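PDB 4ME2: pentacotripeptide-repeat region of PRORP domain-containing protein from Brachypodium distachyon, which probably binds RNA in a sequence-specific way, as a chloroplast pentatricopeptide-repeat protein built of helix-turn-helix units and linked to group II intron RNA. Local coordinates for residues V179-W188 / M214-E225. Sequence-based numbering, arbitrary orientation.
Sequences VAKGRARAAW and MKRLGLDEEAAE
E222 OE2 is gripped by both terminal nitrogens of R185, with NH1 at 2.8 Å and NH2 at 2.9 Å, in a forked salt bridge. The two nitrogens reach it from the same face of the carboxylate, whose plane stands 76° from the guanidinium. L219 CD1 lies over one face of that guanidinium, 3.7 Å from R185 NH2. Chi1 (-72°) sets E222 CG over the W188 indole, 3.6 Å from the centroid of the five-membered ring, a CH-pi contact, and the bend at chi2 then turns the acid toward R185. At the far end of the indole, E225 CB rests against CH2, while the E225 carboxylate pairs with R196. Here two neighbouring helix-turn-helix pairs of the pentatricopeptide-repeat solenoid stack, 168-180 with 184-197 and 204-216 with 220-236; the first helix of each ends in a Schellman motif, at G182 and at G218, and segments 184-188 and 220-225 run 30° apart. From helix 204-216, M214 enters as a knob among V179, A184, A187 and W188, its CE 3.5 Å from A184 O. A184 CB, in turn, meets L219 CG at 3.6 Å and L217 CD1 at 3.7 Å. Toward solvent, a water donates to A180 O and accepts from R216 NH2, bridging the C-terminal ends of helices 168-180 and 204-216.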
loop_
_atom_site.group_PDB
_atom_site.type_symbol
_atom_site.label_atom_id
_atom_site.label_comp_id
_atom_site.label_asym_id
_atom_site.label_seq_id
_atom_site.Cartn_x
_atom_site.Cartn_y
_atom_site.Cartn_z
ATOM N N VAL A 179 5.319 4.522 -8.465
ATOM C CA VAL A 179 5.779 5.257 -9.636
ATOM C C VAL A 179 5.659 4.401 -10.907
ATOM O O VAL A 179 5.124 4.862 -11.918
ATOM C CB VAL A 179 7.200 5.810 -9.428
ATOM C CG1 VAL A 179 7.796 6.240 -10.748
ATOM C CG2 VAL A 179 7.164 6.980 -8.443
ATOM N N ALA A 180 6.108 3.150 -10.848
ATOM C CA ALA A 180 5.993 2.257 -12.008
ATOM C C ALA A 180 4.536 2.061 -12.464
ATOM O O ALA A 180 4.260 1.977 -13.664
ATOM C CB ALA A 180 6.676 0.916 -11.739
ATOM N N LYS A 181 3.613 2.015 -11.503
ATOM C CA LYS A 181 2.191 1.846 -11.798
ATOM C C LYS A 181 1.504 3.131 -12.225
ATOM O O LYS A 181 0.306 3.120 -12.515
ATOM C CB LYS A 181 1.458 1.258 -10.597
ATOM C CG LYS A 181 1.460 -0.251 -10.585
ATOM C CD LYS A 181 0.602 -0.800 -11.708
ATOM C CE LYS A 181 0.893 -2.269 -11.877
ATOM N NZ LYS A 181 0.263 -2.818 -13.103
ATOM N N GLY A 182 2.255 4.228 -12.266
ATOM C CA GLY A 182 1.718 5.527 -12.679
ATOM C C GLY A 182 0.951 6.288 -11.612
ATOM O O GLY A 182 0.264 7.267 -11.920
ATOM N N ARG A 183 1.082 5.873 -10.355
ATOM C CA ARG A 183 0.325 6.502 -9.275
ATOM C C ARG A 183 1.164 7.590 -8.618
ATOM O O ARG A 183 1.685 7.429 -7.506
ATOM C CB ARG A 183 -0.181 5.460 -8.266
ATOM C CG ARG A 183 -0.978 4.298 -8.865
ATOM C CD ARG A 183 -2.028 4.718 -9.888
ATOM N NE ARG A 183 -2.899 5.792 -9.412
ATOM C CZ ARG A 183 -3.492 6.680 -10.210
ATOM N NH1 ARG A 183 -3.313 6.626 -11.527
ATOM N NH2 ARG A 183 -4.264 7.627 -9.692
ATOM N N ALA A 184 1.275 8.707 -9.327
ATOM C CA ALA A 184 2.201 9.780 -8.981
ATOM C C ALA A 184 1.845 10.494 -7.689
ATOM O O ALA A 184 2.707 10.705 -6.834
ATOM C CB ALA A 184 2.293 10.775 -10.124
ATOM N N ARG A 185 0.581 10.877 -7.555
ATOM C CA ARG A 185 0.130 11.562 -6.352
ATOM C C ARG A 185 0.329 10.690 -5.110
ATOM O O ARG A 185 0.792 11.178 -4.073
ATOM C CB ARG A 185 -1.339 11.983 -6.498
ATOM C CG ARG A 185 -1.916 12.711 -5.291
ATOM C CD ARG A 185 -1.121 13.957 -4.931
ATOM N NE ARG A 185 -1.068 14.924 -6.027
ATOM C CZ ARG A 185 -0.242 15.962 -6.077
ATOM N NH1 ARG A 185 0.616 16.187 -5.090
ATOM N NH2 ARG A 185 -0.273 16.779 -7.125
ATOM N N ALA A 186 -0.027 9.410 -5.224
ATOM C CA ALA A 186 0.177 8.442 -4.142
ATOM C C ALA A 186 1.654 8.351 -3.742
ATOM O O ALA A 186 1.982 8.377 -2.553
ATOM C CB ALA A 186 -0.372 7.070 -4.521
ATOM N N ALA A 187 2.543 8.262 -4.733
ATOM C CA ALA A 187 3.981 8.214 -4.453
ATOM C C ALA A 187 4.432 9.492 -3.732
ATOM O O ALA A 187 5.143 9.444 -2.715
ATOM C CB ALA A 187 4.772 8.001 -5.743
ATOM N N TRP A 188 4.001 10.638 -4.247
ATOM C CA TRP A 188 4.302 11.898 -3.592
ATOM C C TRP A 188 3.809 11.912 -2.160
ATOM O O TRP A 188 4.531 12.341 -1.255
ATOM C CB TRP A 188 3.730 13.065 -4.376
ATOM C CG TRP A 188 3.900 14.336 -3.622
ATOM C CD1 TRP A 188 2.932 15.048 -2.929
ATOM C CD2 TRP A 188 5.149 15.048 -3.386
ATOM N NE1 TRP A 188 3.482 16.147 -2.329
ATOM C CE2 TRP A 188 4.807 16.209 -2.569
ATOM C CE3 TRP A 188 6.464 14.864 -3.785
ATOM C CZ2 TRP A 188 5.761 17.126 -2.164
ATOM C CZ3 TRP A 188 7.419 15.796 -3.376
ATOM C CH2 TRP A 188 7.075 16.898 -2.584
ATOM N N MET A 214 8.251 11.744 -10.769
ATOM C CA MET A 214 7.340 12.891 -10.798
ATOM C C MET A 214 7.377 13.587 -12.154
ATOM O O MET A 214 6.332 13.919 -12.714
ATOM C CB MET A 214 7.658 13.869 -9.671
ATOM C CG MET A 214 7.431 13.313 -8.273
ATOM S SD MET A 214 5.759 12.723 -7.937
ATOM C CE MET A 214 5.951 10.961 -8.236
ATOM N N LYS A 215 8.579 13.778 -12.686
ATOM C CA LYS A 215 8.737 14.449 -13.973
ATOM C C LYS A 215 8.047 13.664 -15.077
ATOM O O LYS A 215 7.224 14.200 -15.821
ATOM C CB LYS A 215 10.217 14.639 -14.297
ATOM C CG LYS A 215 10.472 15.301 -15.636
ATOM C CD LYS A 215 11.941 15.652 -15.777
ATOM C CE LYS A 215 12.136 16.754 -16.801
ATOM N NZ LYS A 215 13.482 17.373 -16.662
ATOM N N ARG A 216 8.376 12.378 -15.160
ATOM C CA ARG A 216 7.831 11.492 -16.178
ATOM C C ARG A 216 6.296 11.468 -16.178
ATOM O O ARG A 216 5.670 11.378 -17.228
ATOM C CB ARG A 216 8.404 10.079 -15.982
ATOM C CG ARG A 216 8.129 9.091 -17.107
ATOM C CD ARG A 216 8.847 7.762 -16.879
ATOM N NE ARG A 216 8.385 7.097 -15.665
ATOM C CZ ARG A 216 7.264 6.388 -15.594
ATOM N NH1 ARG A 216 6.504 6.248 -16.671
ATOM N NH2 ARG A 216 6.904 5.820 -14.453
ATOM N N LEU A 217 5.699 11.571 -14.993
ATOM C CA LEU A 217 4.251 11.478 -14.840
ATOM C C LEU A 217 3.535 12.833 -14.821
ATOM O O LEU A 217 2.318 12.901 -14.643
ATOM C CB LEU A 217 3.905 10.662 -13.591
ATOM C CG LEU A 217 4.389 9.214 -13.677
ATOM C CD1 LEU A 217 4.382 8.565 -12.301
ATOM C CD2 LEU A 217 3.542 8.430 -14.665
ATOM N N GLY A 218 4.297 13.902 -15.007
ATOM C CA GLY A 218 3.717 15.226 -15.199
ATOM C C GLY A 218 3.439 16.029 -13.944
ATOM O O GLY A 218 2.782 17.070 -14.016
ATOM N N LEU A 219 3.919 15.559 -12.792
ATOM C CA LEU A 219 3.825 16.357 -11.568
ATOM C C LEU A 219 5.092 17.184 -11.446
ATOM O O LEU A 219 5.983 16.854 -10.658
ATOM C CB LEU A 219 3.663 15.485 -10.316
ATOM C CG LEU A 219 2.595 14.399 -10.161
ATOM C CD1 LEU A 219 2.050 14.360 -8.736
ATOM C CD2 LEU A 219 1.467 14.490 -11.175
ATOM N N ASP A 220 5.192 18.259 -12.222
ATOM C CA ASP A 220 6.453 18.998 -12.283
ATOM C C ASP A 220 6.792 19.816 -11.036
ATOM O O ASP A 220 7.965 20.061 -10.775
ATOM C CB ASP A 220 6.592 19.834 -13.570
ATOM C CG ASP A 220 5.273 20.370 -14.066
ATOM O OD1 ASP A 220 4.858 19.981 -15.184
ATOM O OD2 ASP A 220 4.646 21.164 -13.342
ATOM N N GLU A 221 5.784 20.216 -10.263
ATOM C CA GLU A 221 6.047 20.927 -9.010
ATOM C C GLU A 221 6.663 19.979 -7.995
ATOM O O GLU A 221 7.613 20.331 -7.306
ATOM C CB GLU A 221 4.775 21.537 -8.433
ATOM C CG GLU A 221 4.300 22.776 -9.173
ATOM C CD GLU A 221 3.180 23.505 -8.453
ATOM O OE1 GLU A 221 2.473 22.879 -7.633
ATOM O OE2 GLU A 221 3.006 24.715 -8.711
ATOM N N GLU A 222 6.103 18.777 -7.919
ATOM C CA GLU A 222 6.609 17.737 -7.027
ATOM C C GLU A 222 8.006 17.324 -7.468
ATOM O O GLU A 222 8.893 17.143 -6.640
ATOM C CB GLU A 222 5.664 16.531 -7.002
ATOM C CG GLU A 222 4.352 16.762 -6.255
ATOM C CD GLU A 222 3.317 17.551 -7.047
ATOM O OE1 GLU A 222 3.487 17.746 -8.269
ATOM O OE2 GLU A 222 2.317 17.979 -6.433
ATOM N N ALA A 223 8.208 17.199 -8.777
ATOM C CA ALA A 223 9.536 16.905 -9.310
ATOM C C ALA A 223 10.550 17.946 -8.853
ATOM O O ALA A 223 11.665 17.615 -8.449
ATOM C CB ALA A 223 9.496 16.833 -10.828
ATOM N N ALA A 224 10.149 19.213 -8.906
ATOM C CA ALA A 224 11.036 20.298 -8.514
ATOM C C ALA A 224 11.394 20.234 -7.025
ATOM O O ALA A 224 12.523 20.535 -6.650
ATOM C CB ALA A 224 10.414 21.640 -8.868
ATOM N N GLU A 225 10.431 19.834 -6.191
ATOM C CA GLU A 225 10.678 19.648 -4.759
ATOM C C GLU A 225 11.727 18.560 -4.540
ATOM O O GLU A 225 12.683 18.750 -3.786
ATOM C CB GLU A 225 9.392 19.273 -4.016
ATOM C CG GLU A 225 8.275 20.302 -4.074
ATOM C CD GLU A 225 8.368 21.354 -2.988
ATOM O OE1 GLU A 225 7.342 22.001 -2.723
ATOM O OE2 GLU A 225 9.445 21.535 -2.389
HETATM O O HOH W 1 4.010 4.726 -15.273
#